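PDB 6E7E: inclusion membrane protein A from Chlamydia trachomatis, which probably drives the homotypic fusion of chlamydial inclusions as a SNARE-like protein of the inclusion membrane, the chain here being its soluble domain. Local coordinates for residues 45-56 with 128-139. The protein carries 2 engineered substitutions. Sequence-based numbering, arbitrary orientation.
Sequences DLSAVSQDFYSC and IEELKTIRDSLR
F53 turns its CG beside the backbone N (chi1 -83°), swinging the ring onto helix 128-139, where the backbone of R135 puts CB over one face of that ring; R135 CG then leaves opposite its own N (chi1 172°), directing the rest of the chain toward D52. The contact belongs to a near-parallel helix pair in the helical bundle of the IncA soluble domain, the two axes 10.0 Å apart and inclined by 23°. F53 is a knob in the hole formed by L131, I134, R135 and L138. R135 CB makes a CH-pi contact 4.1 Å from the ring centroid, whereas L131 O, I134 CG2 and L138 CD2 lie around the edge; F32 of helix 4-38 also stacks with the ring. One turn earlier V49 sends CG2 against K132 CG, and a further turn back L46 CD1 meets L131 CD1 at 3.6 Å; L110 and V114 of helix 110-119 touch L131 and L46 respectively. Charged groups line the other flank. K132 brings NZ to the syn side of D45 OD2 at 2.8 Å, and a water bonded to D45 OD1 accepts a weak bond from the same NZ. Further along, R135 shares its guanidinium between two aspartates: NE and NH2 both grip D136 OD1 from one face of the carboxylate plane, which probably restricts rotation of the group. R139 adds a long salt bridge to D52, its NH2 4.0 Å from OD1, and its CG and NE both come to 4.0 Å from C56 CB. R135 NH1 meets D52 OD2 at 2.9 Å, nearly in line with the C-O bond.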
ATOM      1  N   ASP A  45      -4.649  11.959  22.493  1.00 16.40           N
ATOM      2  CA  ASP A  45      -3.817  12.216  21.299  1.00 16.77           C
ATOM      3  C   ASP A  45      -3.351  10.872  20.732  1.00 14.51           C
ATOM      4  O   ASP A  45      -3.423  10.657  19.514  1.00 16.57           O
ATOM      5  CB  ASP A  45      -2.637  13.123  21.620  1.00 18.57           C
ATOM      6  CG  ASP A  45      -2.168  13.948  20.425  1.00 22.70           C
ATOM      7  OD1 ASP A  45      -2.913  14.022  19.431  1.00 26.61           O
ATOM      8  OD2 ASP A  45      -1.052  14.474  20.481  1.00 25.44           O
ATOM      9  N   LEU A  46      -2.910   9.948  21.576  1.00 13.60           N
ATOM     10  CA  LEU A  46      -2.518   8.611  21.096  1.00 12.75           C
ATOM     11  C   LEU A  46      -3.730   7.928  20.470  1.00 12.72           C
ATOM     12  O   LEU A  46      -3.604   7.267  19.448  1.00 11.92           O
ATOM     13  CB  LEU A  46      -1.959   7.777  22.240  1.00 13.94           C
ATOM     14  CG  LEU A  46      -1.634   6.340  21.873  1.00 16.02           C
ATOM     15  CD1 LEU A  46      -0.574   6.249  20.771  1.00 14.83           C
ATOM     16  CD2 LEU A  46      -1.204   5.581  23.102  1.00 20.54           C
ATOM     17  N   SER A  47      -4.883   8.050  21.098  1.00 12.41           N
ATOM     18  CA  SER A  47      -6.078   7.365  20.593  1.00 12.50           C
ATOM     19  C   SER A  47      -6.423   7.908  19.199  1.00 12.10           C
ATOM     20  O   SER A  47      -6.809   7.125  18.298  1.00 12.12           O
ATOM     21  CB  SER A  47      -7.207   7.507  21.581  1.00 14.08           C
ATOM     22  OG  SER A  47      -8.381   6.877  21.123  1.00 14.67           O
ATOM     23  N   ALA A  48      -6.340   9.217  18.999  1.00 12.89           N
ATOM     24  CA  ALA A  48      -6.698   9.847  17.708  1.00 13.52           C
ATOM     25  C   ALA A  48      -5.700   9.416  16.628  1.00 11.85           C
ATOM     26  O   ALA A  48      -6.121   9.068  15.510  1.00 12.45           O
ATOM     27  CB  ALA A  48      -6.751  11.341  17.866  1.00 16.10           C
ATOM     28  N   VAL A  49      -4.397   9.447  16.915  1.00 11.65           N
ATOM     29  CA  VAL A  49      -3.419   9.059  15.874  1.00 10.71           C
ATOM     30  C   VAL A  49      -3.610   7.577  15.537  1.00  9.74           C
ATOM     31  O   VAL A  49      -3.460   7.186  14.378  1.00 10.63           O
ATOM     32  CB  VAL A  49      -1.957   9.384  16.265  1.00 12.15           C
ATOM     33  CG1 VAL A  49      -1.351   8.579  17.395  1.00 15.40           C
ATOM     34  CG2 VAL A  49      -1.060   9.183  15.051  1.00 13.39           C
ATOM     35  N   SER A  50      -3.929   6.762  16.530  1.00  9.45           N
ATOM     36  CA  SER A  50      -4.159   5.331  16.299  1.00  9.48           C
ATOM     37  C   SER A  50      -5.379   5.140  15.390  1.00  9.45           C
ATOM     38  O   SER A  50      -5.334   4.305  14.472  1.00 10.15           O
ATOM     39  CB  SER A  50      -4.303   4.631  17.625  1.00 10.08           C
ATOM     40  OG  SER A  50      -3.108   4.686  18.396  1.00 11.25           O
ATOM     41  N   GLN A  51      -6.452   5.870  15.639  1.00 10.57           N
ATOM     42  CA  GLN A  51      -7.626   5.811  14.739  1.00 11.23           C
ATOM     43  C   GLN A  51      -7.239   6.277  13.327  1.00 11.16           C
ATOM     44  O   GLN A  51      -7.733   5.701  12.354  1.00 12.47           O
ATOM     45  CB  GLN A  51      -8.766   6.631  15.320  1.00 12.98           C
ATOM     46  CG  GLN A  51      -9.971   6.769  14.387  1.00 15.54           C
ATOM     47  CD  GLN A  51     -10.656   5.480  13.993  1.00 18.28           C
ATOM     48  OE1 GLN A  51     -10.776   4.556  14.795  1.00 23.12           O
ATOM     49  NE2 GLN A  51     -11.131   5.414  12.755  1.00 23.90           N
ATOM     50  N   ASP A  52      -6.325   7.234  13.220  1.00 11.42           N
ATOM     51  CA  ASP A  52      -5.841   7.680  11.893  1.00 12.11           C
ATOM     52  C   ASP A  52      -5.125   6.548  11.161  1.00 10.79           C
ATOM     53  O   ASP A  52      -5.290   6.414   9.929  1.00 12.01           O
ATOM     54  CB  ASP A  52      -4.876   8.861  12.014  1.00 14.04           C
ATOM     55  CG  ASP A  52      -5.453  10.163  12.482  1.00 15.99           C
ATOM     56  OD1 ASP A  52      -6.681  10.323  12.389  1.00 18.83           O
ATOM     57  OD2 ASP A  52      -4.644  10.998  12.912  1.00 17.36           O
ATOM     58  N   PHE A  53      -4.323   5.747  11.841  1.00 10.18           N
ATOM     59  CA  PHE A  53      -3.714   4.585  11.164  1.00 10.29           C
ATOM     60  C   PHE A  53      -4.802   3.628  10.700  1.00 10.46           C
ATOM     61  O   PHE A  53      -4.730   3.091   9.591  1.00 12.02           O
ATOM     62  CB  PHE A  53      -2.746   3.857  12.073  1.00  9.62           C
ATOM     63  CG  PHE A  53      -1.386   4.479  12.111  1.00  9.29           C
ATOM     64  CD1 PHE A  53      -0.527   4.276  11.069  1.00 10.60           C
ATOM     65  CD2 PHE A  53      -0.974   5.280  13.150  1.00 10.52           C
ATOM     66  CE1 PHE A  53       0.730   4.837  11.059  1.00 12.00           C
ATOM     67  CE2 PHE A  53       0.288   5.830  13.136  1.00 11.22           C
ATOM     68  CZ  PHE A  53       1.152   5.593  12.103  1.00 10.41           C
ATOM     69  N   TYR A  54      -5.804   3.396  11.531  1.00 10.24           N
ATOM     70  CA  TYR A  54      -6.895   2.481  11.157  1.00 11.48           C
ATOM     71  C   TYR A  54      -7.533   2.978   9.855  1.00 11.46           C
ATOM     72  O   TYR A  54      -7.735   2.226   8.902  1.00 13.27           O
ATOM     73  CB  TYR A  54      -7.932   2.334  12.265  1.00 12.46           C
ATOM     74  CG  TYR A  54      -8.934   1.264  11.885  1.00 13.75           C
ATOM     75  CD1 TYR A  54      -8.577  -0.082  11.953  1.00 14.83           C
ATOM     76  CD2 TYR A  54     -10.164   1.568  11.354  1.00 18.21           C
ATOM     77  CE1 TYR A  54      -9.424  -1.093  11.535  1.00 15.90           C
ATOM     78  CE2 TYR A  54     -11.035   0.574  10.953  1.00 19.01           C
ATOM     79  CZ  TYR A  54     -10.662  -0.755  11.034  1.00 18.06           C
ATOM     80  OH  TYR A  54     -11.520  -1.725  10.613  1.00 22.93           O
ATOM     81  N   SER A  55      -7.848   4.258   9.823  1.00 11.51           N
ATOM     82  CA  SER A  55      -8.576   4.884   8.701  1.00 14.26           C
ATOM     83  C   SER A  55      -7.707   4.923   7.443  1.00 13.37           C
ATOM     84  O   SER A  55      -8.204   4.605   6.342  1.00 15.81           O
ATOM     85  CB  SER A  55      -9.032   6.264   9.111  1.00 17.07           C
ATOM     86  OG  SER A  55     -10.033   6.188  10.113  1.00 29.28           O
ATOM     87  N   CYS A  56      -6.442   5.317   7.548  1.00 12.88           N
ATOM     88  CA  CYS A  56      -5.645   5.543   6.330  1.00 15.09           C
ATOM     89  C   CYS A  56      -5.265   4.195   5.702  1.00 14.16           C
ATOM     90  O   CYS A  56      -4.978   4.156   4.491  1.00 17.83           O
ATOM     91  CB  CYS A  56      -4.465   6.468   6.577  1.00 17.98           C
ATOM     92  SG  CYS A  56      -3.047   5.661   7.312  1.00 20.37           S
ATOM     93  N   ILE A 128       4.161   9.288  20.556  1.00 11.10           N
ATOM     94  CA  ILE A 128       3.023   9.872  19.819  1.00 10.35           C
ATOM     95  C   ILE A 128       3.561  10.682  18.632  1.00 10.48           C
ATOM     96  O   ILE A 128       3.015  10.602  17.527  1.00 10.53           O
ATOM     97  CB  ILE A 128       2.130  10.690  20.751  1.00 11.25           C
ATOM     98  CG1 ILE A 128       1.405   9.779  21.735  1.00 11.70           C
ATOM     99  CG2 ILE A 128       1.161  11.563  19.960  1.00 12.79           C
ATOM    100  CD1 ILE A 128       0.807  10.511  22.909  1.00 13.40           C
ATOM    101  N   GLU A 129       4.614  11.457  18.846  1.00 11.81           N
ATOM    102  CA  GLU A 129       5.198  12.281  17.769  1.00 12.43           C
ATOM    103  C   GLU A 129       5.744  11.374  16.664  1.00 11.18           C
ATOM    104  O   GLU A 129       5.559  11.693  15.483  1.00 11.51           O
ATOM    105  CB  GLU A 129       6.289  13.163  18.362  1.00 14.00           C
ATOM    106  CG  GLU A 129       7.071  13.910  17.319  1.00 16.75           C
ATOM    107  CD  GLU A 129       6.210  14.793  16.459  1.00 18.56           C
ATOM    108  OE1 GLU A 129       5.061  15.110  16.869  1.00 21.29           O
ATOM    109  OE2 GLU A 129       6.691  15.153  15.384  1.00 22.06           O
ATOM    110  N   GLU A 130       6.384  10.272  17.030  1.00 11.09           N
ATOM    111  CA  GLU A 130       6.897   9.339  16.020  1.00 11.08           C
ATOM    112  C   GLU A 130       5.730   8.761  15.225  1.00  9.87           C
ATOM    113  O   GLU A 130       5.827   8.638  13.984  1.00 10.65           O
ATOM    114  CB  GLU A 130       7.707   8.247  16.688  1.00 13.39           C
ATOM    115  CG  GLU A 130       8.327   7.319  15.685  1.00 16.28           C
ATOM    116  CD  GLU A 130       9.274   6.291  16.263  1.00 21.58           C
ATOM    117  OE1 GLU A 130       9.264   6.113  17.490  1.00 26.16           O
ATOM    118  OE2 GLU A 130      10.035   5.684  15.484  1.00 31.26           O
ATOM    119  N   LEU A 131       4.658   8.398  15.886  1.00  9.27           N
ATOM    120  CA  LEU A 131       3.488   7.825  15.216  1.00  8.71           C
ATOM    121  C   LEU A 131       2.897   8.834  14.239  1.00  8.31           C
ATOM    122  O   LEU A 131       2.529   8.455  13.118  1.00  8.93           O
ATOM    123  CB  LEU A 131       2.457   7.357  16.232  1.00  8.71           C
ATOM    124  CG  LEU A 131       2.829   6.066  16.938  1.00 10.03           C
ATOM    125  CD1 LEU A 131       1.893   5.857  18.124  1.00 11.97           C
ATOM    126  CD2 LEU A 131       2.757   4.887  15.990  1.00 11.90           C
ATOM    127  N   LYS A 132       2.777  10.089  14.635  1.00  8.52           N
ATOM    128  CA  LYS A 132       2.222  11.095  13.726  1.00  8.87           C
ATOM    129  C   LYS A 132       3.120  11.250  12.500  1.00  8.86           C
ATOM    130  O   LYS A 132       2.615  11.427  11.368  1.00  9.45           O
ATOM    131  CB  LYS A 132       2.088  12.442  14.407  1.00  9.50           C
ATOM    132  CG  LYS A 132       0.996  12.520  15.451  1.00 10.41           C
ATOM    133  CD  LYS A 132       1.025  13.829  16.168  1.00 11.76           C
ATOM    134  CE  LYS A 132      -0.006  13.928  17.267  1.00 14.47           C
ATOM    135  NZ  LYS A 132       0.263  15.100  18.137  1.00 17.10           N
ATOM    136  N   THR A 133       4.430  11.173  12.698  1.00  9.57           N
ATOM    137  CA  THR A 133       5.383  11.336  11.578  1.00  9.73           C
ATOM    138  C   THR A 133       5.247  10.153  10.618  1.00  9.20           C
ATOM    139  O   THR A 133       5.237  10.365   9.377  1.00  9.94           O
ATOM    140  CB  THR A 133       6.788  11.501  12.164  1.00 11.50           C
ATOM    141  OG1 THR A 133       6.815  12.619  13.055  1.00 13.16           O
ATOM    142  CG2 THR A 133       7.834  11.685  11.093  1.00 14.19           C
ATOM    143  N   ILE A 134       5.187   8.946  11.127  1.00  8.82           N
ATOM    144  CA  ILE A 134       5.007   7.760  10.263  1.00  8.79           C
ATOM    145  C   ILE A 134       3.650   7.814   9.572  1.00  8.61           C
ATOM    146  O   ILE A 134       3.561   7.497   8.382  1.00  9.30           O
ATOM    147  CB  ILE A 134       5.185   6.464  11.064  1.00  9.17           C
ATOM    148  CG1 ILE A 134       6.619   6.365  11.574  1.00 10.53           C
ATOM    149  CG2 ILE A 134       4.793   5.270  10.210  1.00 10.29           C
ATOM    150  CD1 ILE A 134       6.779   5.331  12.641  1.00 13.11           C
ATOM    151  N   ARG A 135       2.586   8.184  10.281  1.00  8.66           N
ATOM    152  CA  ARG A 135       1.263   8.325   9.648  1.00  8.66           C
ATOM    153  C   ARG A 135       1.371   9.257   8.449  1.00  8.57           C
ATOM    154  O   ARG A 135       0.842   8.925   7.367  1.00  9.23           O
ATOM    155  CB  ARG A 135       0.288   8.881  10.676  1.00  9.72           C
ATOM    156  CG  ARG A 135      -1.076   9.276  10.123  1.00 11.35           C
ATOM    157  CD  ARG A 135      -1.749  10.325  11.001  1.00 12.58           C
ATOM    158  NE  ARG A 135      -1.043  11.599  11.033  1.00 12.95           N
ATOM    159  CZ  ARG A 135      -1.169  12.546  11.963  1.00 12.68           C
ATOM    160  NH1 ARG A 135      -2.099  12.453  12.903  1.00 15.74           N
ATOM    161  NH2 ARG A 135      -0.395  13.612  11.932  1.00 15.14           N
ATOM    162  N   ASP A 136       2.014  10.394   8.622  1.00  9.05           N
ATOM    163  CA  ASP A 136       2.116  11.368   7.510  1.00  9.56           C
ATOM    164  C   ASP A 136       2.899  10.783   6.331  1.00  9.15           C
ATOM    165  O   ASP A 136       2.494  10.947   5.174  1.00 10.65           O
ATOM    166  CB  ASP A 136       2.775  12.649   7.990  1.00 10.41           C
ATOM    167  CG  ASP A 136       1.995  13.460   8.998  1.00 11.31           C
ATOM    168  OD1 ASP A 136       0.803  13.141   9.226  1.00 12.25           O
ATOM    169  OD2 ASP A 136       2.606  14.400   9.542  1.00 13.46           O
ATOM    170  N   SER A 137       3.975  10.066   6.611  1.00  9.14           N
ATOM    171  CA  SER A 137       4.804   9.457   5.565  1.00 10.06           C
ATOM    172  C   SER A 137       4.010   8.382   4.827  1.00  9.53           C
ATOM    173  O   SER A 137       4.035   8.330   3.585  1.00 10.76           O
ATOM    174  CB  SER A 137       6.043   8.914   6.178  1.00 12.52           C
ATOM    175  OG  SER A 137       6.862   8.398   5.163  1.00 15.95           O
ATOM    176  N   LEU A 138       3.328   7.638   5.547  1.00  9.65           N
ATOM    177  CA  LEU A 138       2.553   6.522   4.997  1.00 10.63           C
ATOM    178  C   LEU A 138       1.412   7.030   4.130  1.00 10.13           C
ATOM    179  O   LEU A 138       1.163   6.469   3.067  1.00 12.09           O
ATOM    180  CB  LEU A 138       2.018   5.698   6.154  1.00 13.69           C
ATOM    181  CG  LEU A 138       1.126   4.529   5.777  1.00 17.39           C
ATOM    182  CD1 LEU A 138       1.932   3.555   4.965  1.00 21.80           C
ATOM    183  CD2 LEU A 138       0.588   3.804   7.002  1.00 19.86           C
ATOM    184  N   ARG A 139       0.703   8.082   4.586  1.00 10.64           N
ATOM    185  CA  ARG A 139      -0.348   8.720   3.774  1.00 11.50           C
ATOM    186  C   ARG A 139       0.264   9.180   2.457  1.00 11.69           C
ATOM    187  O   ARG A 139      -0.363   8.991   1.400  1.00 14.20           O
ATOM    188  CB  ARG A 139      -0.952   9.897   4.528  1.00 12.10           C
ATOM    189  CG  ARG A 139      -1.993   9.493   5.549  1.00 13.47           C
ATOM    190  CD  ARG A 139      -2.463  10.696   6.306  1.00 15.80           C
ATOM    191  NE  ARG A 139      -3.653  10.403   7.083  1.00 19.20           N
ATOM    192  CZ  ARG A 139      -4.071  11.142   8.090  1.00 18.80           C
ATOM    193  NH1 ARG A 139      -3.391  12.214   8.453  1.00 19.29           N
ATOM    194  NH2 ARG A 139      -5.160  10.803   8.752  1.00 23.82           N
TER
HETATM  195  O   HOH W   1      -2.927  15.756  17.447  1.00 27.18           O